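Local coordinates for probable ABC transporter phosphite binding protein PhnD1 (Prochlorococcus marinus str. MIT 9301, PDB 5LQ5) that binds inorganic phosphite strongly, and methylphosphonate and phosphate only very weakly, probably as the solute-binding component of an ABC transporter, at residues Y206-Q211 and K250-A255; I79-R84 and E225-I230; K21-F26 and L60-G65. All coordinates share one frame; numbering follows the deposited sequence.

Interaction 1: residues Y206-Q211 and K250-A255; sequences YHWVAQ and KRFIKA. With PO3 (phosphite ion), chain B.
W208 and F252 carry this contact as an offset edge-to-face aromatic pair. The pyrrole side of the indole is directed at the face of the phenyl ring, with the five-membered ring and the F252 ring 5.2 Å apart between centroids and their planes at 62°. The closest approach is W208 NE1 to F252 CE1, 3.5 Å, and W208 NE1 also comes within 3.7 Å of F252 CZ, which lies in the plane of the indole. The N-H side of the indole faces the phenyl pi cloud, which is probably favourable for two buried rings. Each ring has CG beside its own backbone N and opposite the carbonyl carbon (chi1 -73° in W208, -71° in F252), and from there the two reach across strand 79-84, which runs between their strands. The apolar part is slight: W208 CD1 lies 4.0 Å from F252 CE1.

The ligand contact belongs to Y206, just before the strand. Its OH stands 3.6 Å from the phosphite phosphorus, and its CE2 is 3.8 Å from phosphite O1. The sum of the three P-O bonds is directed away from the ring, so the P-H bond, whose hydrogen is not seen, would probably point roughly toward it; an aromatic ring can lie against this weakly polar P-H, which offers no oxygen to be hydrogen-bonded. Y206 OH is itself hydrogen-bonded to D13 and N176, which fixes the ring, while Y46, S126, T127, S128 and H158 hydrogen-bond the anion.

The strand order around W208, with 207-210 inserted between 60-63 and 79-84, is that of a class II periplasmic binding protein. As in that fold, the ligand sits in the cleft between two lobes, here with Y206 at the end of one sheet.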
loop_
_atom_site.group_PDB
_atom_site.type_symbol
_atom_site.label_atom_id
_atom_site.label_comp_id
_atom_site.label_asym_id
_atom_site.label_seq_id
_atom_site.Cartn_x
_atom_site.Cartn_y
_atom_site.Cartn_z
ATOM N N TYR A 206 -1.827 5.506 0.568
ATOM C CA TYR A 206 -2.330 5.005 -0.701
ATOM C C TYR A 206 -3.107 6.020 -1.510
ATOM O O TYR A 206 -3.758 6.909 -0.960
ATOM C CB TYR A 206 -3.220 3.785 -0.497
ATOM C CG TYR A 206 -2.550 2.548 0.041
ATOM C CD1 TYR A 206 -2.260 1.499 -0.808
ATOM C CD2 TYR A 206 -2.276 2.376 1.392
ATOM C CE1 TYR A 206 -1.683 0.331 -0.361
ATOM C CE2 TYR A 206 -1.676 1.200 1.876
ATOM C CZ TYR A 206 -1.414 0.168 1.004
ATOM O OH TYR A 206 -0.831 -0.989 1.533
ATOM N N HIS A 207 -3.043 5.867 -2.830
ATOM C CA HIS A 207 -3.771 6.716 -3.763
ATOM C C HIS A 207 -3.847 6.161 -5.163
ATOM O O HIS A 207 -2.969 5.399 -5.595
ATOM C CB HIS A 207 -3.171 8.122 -3.789
ATOM C CG HIS A 207 -1.733 8.200 -4.210
ATOM N ND1 HIS A 207 -0.689 7.774 -3.411
ATOM C CD2 HIS A 207 -1.161 8.734 -5.311
ATOM C CE1 HIS A 207 0.456 8.013 -4.031
ATOM N NE2 HIS A 207 0.196 8.600 -5.179
ATOM N N TRP A 208 -4.931 6.524 -5.845
ATOM C CA TRP A 208 -5.128 6.231 -7.244
ATOM C C TRP A 208 -4.393 7.226 -8.103
ATOM O O TRP A 208 -4.503 8.424 -7.895
ATOM C CB TRP A 208 -6.600 6.292 -7.635
ATOM C CG TRP A 208 -7.458 5.159 -7.142
ATOM C CD1 TRP A 208 -8.403 5.189 -6.139
ATOM C CD2 TRP A 208 -7.499 3.835 -7.690
ATOM N NE1 TRP A 208 -8.981 3.957 -6.020
ATOM C CE2 TRP A 208 -8.462 3.116 -6.965
ATOM C CE3 TRP A 208 -6.794 3.192 -8.700
ATOM C CZ2 TRP A 208 -8.742 1.782 -7.237
ATOM C CZ3 TRP A 208 -7.083 1.874 -8.984
ATOM C CH2 TRP A 208 -8.040 1.183 -8.249
ATOM N N VAL A 209 -3.734 6.712 -9.128
ATOM C CA VAL A 209 -3.011 7.484 -10.120
ATOM C C VAL A 209 -3.491 7.083 -11.501
ATOM O O VAL A 209 -3.519 5.899 -11.820
ATOM C CB VAL A 209 -1.489 7.304 -10.008
ATOM C CG1 VAL A 209 -0.764 8.173 -11.040
ATOM C CG2 VAL A 209 -0.994 7.651 -8.597
ATOM N N ALA A 210 -3.793 8.071 -12.351
ATOM C CA ALA A 210 -4.202 7.816 -13.742
ATOM C C ALA A 210 -3.200 8.405 -14.742
ATOM O O ALA A 210 -2.533 9.420 -14.453
ATOM C CB ALA A 210 -5.594 8.383 -14.030
ATOM N N GLN A 211 -3.124 7.801 -15.915
ATOM C CA GLN A 211 -2.387 8.346 -17.059
ATOM C C GLN A 211 -2.963 9.710 -17.421
ATOM O O GLN A 211 -4.171 9.966 -17.284
ATOM C CB GLN A 211 -2.447 7.443 -18.292
ATOM C CG GLN A 211 -1.839 6.073 -18.125
ATOM C CD GLN A 211 -0.321 6.057 -18.070
ATOM O OE1 GLN A 211 0.346 7.049 -18.327
ATOM N NE2 GLN A 211 0.219 4.920 -17.718
ATOM N N LYS A 250 -15.272 4.110 3.998
ATOM C CA LYS A 250 -16.670 4.576 3.774
ATOM C C LYS A 250 -16.849 5.341 2.472
ATOM O O LYS A 250 -17.964 5.483 1.960
ATOM C CB LYS A 250 -17.157 5.409 4.975
ATOM C CG LYS A 250 -17.003 4.699 6.323
ATOM C CD LYS A 250 -17.865 3.445 6.448
ATOM C CE LYS A 250 -17.259 2.438 7.415
ATOM N NZ LYS A 250 -18.135 1.248 7.598
ATOM N N ARG A 251 -15.730 5.837 1.946
ATOM C CA ARG A 251 -15.710 6.663 0.745
ATOM C C ARG A 251 -14.279 6.826 0.224
ATOM O O ARG A 251 -13.304 6.577 0.939
ATOM C CB ARG A 251 -16.281 8.055 1.041
ATOM C CG ARG A 251 -15.538 8.825 2.132
ATOM C CD ARG A 251 -16.144 10.201 2.354
ATOM N NE ARG A 251 -15.332 11.005 3.267
ATOM C CZ ARG A 251 -15.373 12.329 3.387
ATOM N NH1 ARG A 251 -16.215 13.065 2.663
ATOM N NH2 ARG A 251 -14.546 12.924 4.243
ATOM N N PHE A 252 -14.191 7.262 -1.018
ATOM C CA PHE A 252 -12.975 7.876 -1.560
ATOM C C PHE A 252 -13.117 9.393 -1.540
ATOM O O PHE A 252 -14.211 9.902 -1.652
ATOM C CB PHE A 252 -12.688 7.413 -2.985
ATOM C CG PHE A 252 -12.235 5.978 -3.087
ATOM C CD1 PHE A 252 -10.939 5.616 -2.763
ATOM C CD2 PHE A 252 -13.107 5.002 -3.501
ATOM C CE1 PHE A 252 -10.546 4.281 -2.856
ATOM C CE2 PHE A 252 -12.728 3.689 -3.601
ATOM C CZ PHE A 252 -11.432 3.315 -3.300
ATOM N N ILE A 253 -11.993 10.075 -1.414
ATOM C CA ILE A 253 -11.884 11.530 -1.339
ATOM C C ILE A 253 -10.775 12.015 -2.268
ATOM O O ILE A 253 -9.930 11.236 -2.721
ATOM C CB ILE A 253 -11.575 12.023 0.100
ATOM C CG1 ILE A 253 -10.210 11.520 0.578
ATOM C CG2 ILE A 253 -12.672 11.581 1.059
ATOM C CD1 ILE A 253 -9.746 12.193 1.854
ATOM N N LYS A 254 -10.763 13.315 -2.500
ATOM C CA LYS A 254 -9.771 13.962 -3.351
ATOM C C LYS A 254 -8.352 13.865 -2.737
ATOM O O LYS A 254 -8.161 13.805 -1.525
ATOM C CB LYS A 254 -10.104 15.440 -3.614
ATOM C CG LYS A 254 -11.382 15.593 -4.398
ATOM C CD LYS A 254 -11.662 17.035 -4.731
ATOM C CE LYS A 254 -13.120 17.192 -5.105
ATOM N NZ LYS A 254 -13.451 18.597 -5.457
ATOM N N ALA A 255 -7.380 13.843 -3.626
ATOM C CA ALA A 255 -5.977 13.782 -3.254
ATOM C C ALA A 255 -5.194 14.608 -4.239
ATOM O O ALA A 255 -5.500 14.596 -5.428
ATOM C CB ALA A 255 -5.494 12.339 -3.275
HETATM P P PO3 B . 2.285 0.619 0.870
HETATM O O1 PO3 B . 2.071 1.169 2.319
HETATM O O2 PO3 B . 3.285 1.471 -0.014
HETATM O O3 PO3 B . 2.679 -0.884 0.892
#

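Interaction 2: residues I79-R84 and E225-I230; sequences IVIAQR and ELKSVI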
loop_
_atom_site.group_PDB
_atom_site.type_symbol
_atom_site.label_atom_id
_atom_site.label_comp_id
_atom_site.label_asym_id
_atom_site.label_seq_id
_atom_site.Cartn_x
_atom_site.Cartn_y
_atom_site.Cartn_z
ATOM N N ILE A 79 -1.791 11.881 -13.287
ATOM C CA ILE A 79 -2.797 12.533 -12.445
ATOM C C ILE A 79 -3.094 11.787 -11.152
ATOM O O ILE A 79 -3.497 10.639 -11.179
ATOM C CB ILE A 79 -4.152 12.659 -13.207
ATOM C CG1 ILE A 79 -3.960 13.260 -14.618
ATOM C CG2 ILE A 79 -5.174 13.451 -12.398
ATOM C CD1 ILE A 79 -3.460 14.679 -14.642
ATOM N N VAL A 80 -2.974 12.470 -10.027
ATOM C CA VAL A 80 -3.496 11.984 -8.736
ATOM C C VAL A 80 -5.005 12.117 -8.721
ATOM O O VAL A 80 -5.547 13.223 -8.842
ATOM C CB VAL A 80 -2.880 12.665 -7.508
ATOM C CG1 VAL A 80 -3.396 12.021 -6.241
ATOM C CG2 VAL A 80 -1.375 12.570 -7.553
ATOM N N ILE A 81 -5.679 10.980 -8.522
ATOM C CA ILE A 81 -7.159 10.903 -8.661
ATOM C C ILE A 81 -7.930 10.953 -7.348
ATOM O O ILE A 81 -8.875 11.725 -7.238
ATOM C CB ILE A 81 -7.567 9.646 -9.475
ATOM C CG1 ILE A 81 -7.077 9.747 -10.922
ATOM C CG2 ILE A 81 -9.070 9.389 -9.426
ATOM C CD1 ILE A 81 -7.838 10.724 -11.802
ATOM N N ALA A 82 -7.571 10.105 -6.401
ATOM C CA ALA A 82 -8.323 9.911 -5.161
ATOM C C ALA A 82 -7.521 9.122 -4.122
ATOM O O ALA A 82 -6.495 8.503 -4.437
ATOM C CB ALA A 82 -9.617 9.170 -5.456
ATOM N N GLN A 83 -7.994 9.153 -2.890
ATOM C CA GLN A 83 -7.450 8.395 -1.774
ATOM C C GLN A 83 -8.618 8.065 -0.844
ATOM O O GLN A 83 -9.747 8.463 -1.119
ATOM C CB GLN A 83 -6.347 9.190 -1.044
ATOM C CG GLN A 83 -6.888 10.404 -0.281
ATOM C CD GLN A 83 -5.851 11.317 0.345
ATOM O OE1 GLN A 83 -4.899 10.865 0.940
ATOM N NE2 GLN A 83 -6.086 12.629 0.275
ATOM N N ARG A 84 -8.337 7.356 0.233
ATOM C CA ARG A 84 -9.287 7.175 1.353
ATOM C C ARG A 84 -9.012 8.190 2.448
ATOM O O ARG A 84 -7.940 8.764 2.515
ATOM C CB ARG A 84 -9.229 5.756 1.908
ATOM C CG ARG A 84 -9.356 4.671 0.847
ATOM C CD ARG A 84 -8.899 3.295 1.315
ATOM N NE ARG A 84 -7.480 3.293 1.666
ATOM C CZ ARG A 84 -6.806 2.228 2.082
ATOM N NH1 ARG A 84 -7.402 1.058 2.233
ATOM N NH2 ARG A 84 -5.515 2.336 2.348
ATOM N N GLU A 225 -14.717 12.479 -15.570
ATOM C CA GLU A 225 -15.817 11.503 -15.346
ATOM C C GLU A 225 -15.312 10.339 -14.465
ATOM O O GLU A 225 -15.969 9.909 -13.509
ATOM C CB GLU A 225 -16.333 10.952 -16.674
ATOM C CG GLU A 225 -17.602 10.105 -16.556
ATOM C CD GLU A 225 -18.010 9.414 -17.853
ATOM O OE1 GLU A 225 -17.238 9.421 -18.844
ATOM O OE2 GLU A 225 -19.113 8.831 -17.860
ATOM N N LEU A 226 -14.125 9.845 -14.799
ATOM C CA LEU A 226 -13.468 8.771 -14.026
ATOM C C LEU A 226 -13.262 9.158 -12.546
ATOM O O LEU A 226 -13.600 8.414 -11.620
ATOM C CB LEU A 226 -12.117 8.424 -14.695
ATOM C CG LEU A 226 -11.186 7.447 -13.942
ATOM C CD1 LEU A 226 -11.856 6.107 -13.767
ATOM C CD2 LEU A 226 -9.871 7.282 -14.677
ATOM N N LYS A 227 -12.736 10.347 -12.338
ATOM C CA LYS A 227 -12.517 10.855 -10.983
ATOM C C LYS A 227 -13.856 10.952 -10.226
ATOM O O LYS A 227 -13.996 10.512 -9.077
ATOM C CB LYS A 227 -11.799 12.187 -11.070
ATOM C CG LYS A 227 -11.490 12.824 -9.752
ATOM C CD LYS A 227 -10.601 14.049 -9.947
ATOM C CE LYS A 227 -10.525 14.861 -8.676
ATOM N NZ LYS A 227 -9.512 15.960 -8.781
ATOM N N SER A 228 -14.857 11.465 -10.928
ATOM C CA SER A 228 -16.226 11.590 -10.399
ATOM C C SER A 228 -16.822 10.251 -9.969
ATOM O O SER A 228 -17.374 10.128 -8.882
ATOM C CB SER A 228 -17.127 12.264 -11.440
ATOM O OG SER A 228 -18.330 12.694 -10.846
ATOM N N VAL A 229 -16.667 9.239 -10.806
ATOM C CA VAL A 229 -17.184 7.899 -10.469
ATOM C C VAL A 229 -16.562 7.390 -9.173
ATOM O O VAL A 229 -17.238 6.894 -8.281
ATOM C CB VAL A 229 -16.954 6.891 -11.619
ATOM C CG1 VAL A 229 -17.181 5.442 -11.201
ATOM C CG2 VAL A 229 -17.831 7.263 -12.807
ATOM N N ILE A 230 -15.253 7.538 -9.067
ATOM C CA ILE A 230 -14.536 7.016 -7.886
ATOM C C ILE A 230 -14.936 7.812 -6.621
ATOM O O ILE A 230 -15.214 7.237 -5.572
ATOM C CB ILE A 230 -13.005 7.017 -8.125
ATOM C CG1 ILE A 230 -12.632 6.020 -9.258
ATOM C CG2 ILE A 230 -12.254 6.686 -6.838
ATOM C CD1 ILE A 230 -11.181 6.103 -9.728
HETATM O O HOH W 1 -8.209 14.178 -6.551
#
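Helix-on-sheet packing of an alpha/beta lobe brings I81 and A82 of strand 79-84 against K227 and I230 of helix 222-231. The two segments run almost parallel, at 4°, with their axes 8.3 Å apart at closest, somewhat closer than the usual 10 Å or so for helix on sheet. I230 supplies two branches: CD1 meets I81 CG2 at 3.9 Å, the two side chains crossing at about a right angle, while CG2 rests on A82 CB, also at 3.9 Å. The methyl of A82 is short enough to let the helix settle close.

I81 and A82 both pair with the backbone of W208 on the neighbouring strand 207-210, and with the helix-like backbone of I81 this makes a classic beta bulge. The I81 carbonyl faces K227, whose CG lies 3.8 Å from I81 O. With CG anti to the backbone N (chi1 -179°) and the rest of the chain extended, K227 runs past this oxygen. A water donates to I81 O at 2.6 Å and weakly accepts from K227 NZ at 3.1 Å; a lysine suits this partly exposed edge, its apolar stem packing while the amino group reaches the water.

Within the sheet, I81 also packs on W208 and A210. Helix 222-231 lies beside helix 16-34 on the same face of the sheet: L226 touches L30 and L34, and I230 reaches F252.

Interaction 3: residues K21-F26 and L60-G65; sequences KRFNLF and LVWFGG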
loop_
_atom_site.group_PDB
_atom_site.type_symbol
_atom_site.label_atom_id
_atom_site.label_comp_id
_atom_site.label_asym_id
_atom_site.label_seq_id
_atom_site.Cartn_x
_atom_site.Cartn_y
_atom_site.Cartn_z
ATOM N N LYS A 21 -10.275 -10.222 -6.024
ATOM C CA LYS A 21 -11.670 -9.935 -5.631
ATOM C C LYS A 21 -11.981 -8.431 -5.651
ATOM O O LYS A 21 -12.966 -8.000 -6.262
ATOM C CB LYS A 21 -11.995 -10.520 -4.252
ATOM C CG LYS A 21 -13.491 -10.655 -4.004
ATOM C CD LYS A 21 -13.787 -11.106 -2.589
ATOM C CE LYS A 21 -15.281 -10.981 -2.319
ATOM N NZ LYS A 21 -15.647 -11.319 -0.921
ATOM N N ARG A 22 -11.115 -7.662 -4.997
ATOM C CA ARG A 22 -11.212 -6.201 -4.897
ATOM C C ARG A 22 -11.198 -5.553 -6.261
ATOM O O ARG A 22 -12.114 -4.749 -6.602
ATOM C CB ARG A 22 -10.043 -5.642 -4.074
ATOM C CG ARG A 22 -10.103 -4.159 -3.858
ATOM C CD ARG A 22 -9.457 -3.802 -2.573
ATOM N NE ARG A 22 -8.028 -3.731 -2.698
ATOM C CZ ARG A 22 -7.221 -3.452 -1.684
ATOM N NH1 ARG A 22 -7.714 -3.277 -0.462
ATOM N NH2 ARG A 22 -5.919 -3.355 -1.895
ATOM N N PHE A 23 -10.146 -5.815 -7.025
ATOM C CA PHE A 23 -9.941 -5.046 -8.262
ATOM C C PHE A 23 -10.814 -5.481 -9.422
ATOM O O PHE A 23 -11.189 -4.675 -10.272
ATOM C CB PHE A 23 -8.451 -4.931 -8.597
ATOM C CG PHE A 23 -7.730 -4.104 -7.595
ATOM C CD1 PHE A 23 -7.948 -2.726 -7.511
ATOM C CD2 PHE A 23 -6.884 -4.700 -6.666
ATOM C CE1 PHE A 23 -7.352 -1.988 -6.528
ATOM C CE2 PHE A 23 -6.256 -3.949 -5.700
ATOM C CZ PHE A 23 -6.496 -2.596 -5.623
ATOM N N ASN A 24 -11.241 -6.730 -9.403
ATOM C CA ASN A 24 -12.242 -7.167 -10.393
ATOM C C ASN A 24 -13.607 -6.514 -10.091
ATOM O O ASN A 24 -14.303 -6.065 -11.037
ATOM C CB ASN A 24 -12.373 -8.690 -10.439
ATOM C CG ASN A 24 -11.179 -9.387 -11.088
ATOM O OD1 ASN A 24 -10.502 -8.859 -11.973
ATOM N ND2 ASN A 24 -10.946 -10.639 -10.675
ATOM N N LEU A 25 -14.007 -6.448 -8.826
ATOM C CA LEU A 25 -15.311 -5.810 -8.488
ATOM C C LEU A 25 -15.311 -4.310 -8.817
ATOM O O LEU A 25 -16.248 -3.762 -9.399
ATOM C CB LEU A 25 -15.654 -5.990 -7.015
ATOM C CG LEU A 25 -16.143 -7.364 -6.586
ATOM C CD1 LEU A 25 -16.272 -7.395 -5.073
ATOM C CD2 LEU A 25 -17.477 -7.713 -7.251
ATOM N N PHE A 26 -14.197 -3.662 -8.490
ATOM C CA PHE A 26 -13.972 -2.237 -8.816
ATOM C C PHE A 26 -14.081 -1.996 -10.326
ATOM O O PHE A 26 -14.796 -1.090 -10.786
ATOM C CB PHE A 26 -12.573 -1.838 -8.319
ATOM C CG PHE A 26 -12.219 -0.391 -8.565
ATOM C CD1 PHE A 26 -12.672 0.616 -7.722
ATOM C CD2 PHE A 26 -11.417 -0.048 -9.640
ATOM C CE1 PHE A 26 -12.340 1.948 -7.952
ATOM C CE2 PHE A 26 -11.090 1.270 -9.887
ATOM C CZ PHE A 26 -11.535 2.272 -9.037
ATOM N N LEU A 60 -4.714 3.075 -14.716
ATOM C CA LEU A 60 -5.269 3.538 -13.465
ATOM C C LEU A 60 -4.806 2.563 -12.394
ATOM O O LEU A 60 -5.139 1.386 -12.451
ATOM C CB LEU A 60 -6.785 3.543 -13.515
ATOM C CG LEU A 60 -7.493 3.919 -12.208
ATOM C CD1 LEU A 60 -7.243 5.364 -11.793
ATOM C CD2 LEU A 60 -8.987 3.662 -12.407
ATOM N N VAL A 61 -4.003 3.027 -11.458
ATOM C CA VAL A 61 -3.296 2.146 -10.511
ATOM C C VAL A 61 -3.443 2.612 -9.080
ATOM O O VAL A 61 -3.301 3.794 -8.792
ATOM C CB VAL A 61 -1.799 2.039 -10.850
ATOM C CG1 VAL A 61 -1.046 1.160 -9.874
ATOM C CG2 VAL A 61 -1.598 1.488 -12.247
ATOM N N TRP A 62 -3.774 1.666 -8.212
ATOM C CA TRP A 62 -3.779 1.816 -6.756
ATOM C C TRP A 62 -2.356 1.654 -6.237
ATOM O O TRP A 62 -1.813 0.536 -6.202
ATOM C CB TRP A 62 -4.715 0.817 -6.155
ATOM C CG TRP A 62 -4.921 0.862 -4.677
ATOM C CD1 TRP A 62 -4.547 -0.103 -3.780
ATOM C CD2 TRP A 62 -5.541 1.889 -3.920
ATOM N NE1 TRP A 62 -4.926 0.245 -2.504
ATOM C CE2 TRP A 62 -5.532 1.469 -2.557
ATOM C CE3 TRP A 62 -6.091 3.137 -4.235
ATOM C CZ2 TRP A 62 -6.054 2.250 -1.526
ATOM C CZ3 TRP A 62 -6.618 3.914 -3.189
ATOM C CH2 TRP A 62 -6.604 3.444 -1.854
ATOM N N PHE A 63 -1.726 2.799 -5.979
ATOM C CA PHE A 63 -0.351 2.875 -5.519
ATOM C C PHE A 63 -0.284 3.133 -3.998
ATOM O O PHE A 63 -1.223 3.672 -3.385
ATOM C CB PHE A 63 0.402 4.015 -6.220
ATOM C CG PHE A 63 0.942 3.669 -7.583
ATOM C CD1 PHE A 63 1.912 2.675 -7.725
ATOM C CD2 PHE A 63 0.484 4.305 -8.724
ATOM C CE1 PHE A 63 2.428 2.343 -8.983
ATOM C CE2 PHE A 63 1.010 4.004 -9.966
ATOM C CZ PHE A 63 1.975 2.995 -10.099
ATOM N N GLY A 64 0.842 2.771 -3.393
ATOM C CA GLY A 64 1.227 3.245 -2.112
ATOM C C GLY A 64 1.836 4.643 -2.238
ATOM O O GLY A 64 2.042 5.133 -3.354
ATOM N N GLY A 65 2.174 5.259 -1.113
ATOM C CA GLY A 65 2.774 6.606 -1.141
ATOM C C GLY A 65 4.076 6.665 -1.926
ATOM O O GLY A 65 4.209 7.435 -2.884
HETATM O O HOH W 2 -4.359 -1.794 -0.247
#
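W62 has the most surface buried by this contact and receives F23 and R22 from helix 16-34. F23 comes in by its edge: W62 CD1 lies near the plane of its ring, 3.7 Å from F23 CZ, and W62 CB is 3.9 Å from the same F23 CZ. The two side chains cross at about a right angle. Long aromatic side chains are suited to this place because the helix and strand axes, at 145°, stay 11.7 Å apart. The first torsion of W62 (chi1 -177°) swings the indole away from the backbone N and out to R22, whose guanidinium plane stands at 72° to the ring.

R22 NH2 passes 3.8 Å from W62 NE1, and a water in the indole plane joins them, accepting from W62 NE1 at 3.1 Å and from R22 NH2 at 2.8 Å. The arginine's NH1 is taken by M246 O, so both ends of the group are held, and CG of R22 covers a face of the F23 ring. A leucine in place of W62 would probably leave the water without its indole donor and open a gap beside F23 CZ.

L60, two residues back on the same side of the strand, meets the edge of F26, with L60 CD2 4.1 Å from F26 CE2; a branched aliphatic group fits against such a rim.

Beyond the two segments, F26 stacks on W208 and F247 packs against both R22 and W62. Strand 60-63 is paired with strands 5-10 and 207-210, and then leads through G64, which touches the phosphite, into helix 65-74.

In the fold
All three contacts belong to one lobe and share its mixed sheet. Interactions 1 and 2 are closest, with centres about 5 Å apart: strand 79-84 lies between 207-210 and 252-253, joined to them by probable hydrogen bonds I79 N to A210 O and I253 N to Q83 O, each 2.8 Å. Interaction 3 is about 10 Å from interaction 1 and 12 Å from interaction 2, between centres. F26 ties them together on one side of the sheet, its CZ lying 3.4 Å from W208 CZ2 and 3.9 Å from I230 CD1. The residues next to strands 60-63 and 207-210, G64 and Y206, line the phosphite pocket, whereas interaction 2 packs a helix on the sheet far from it.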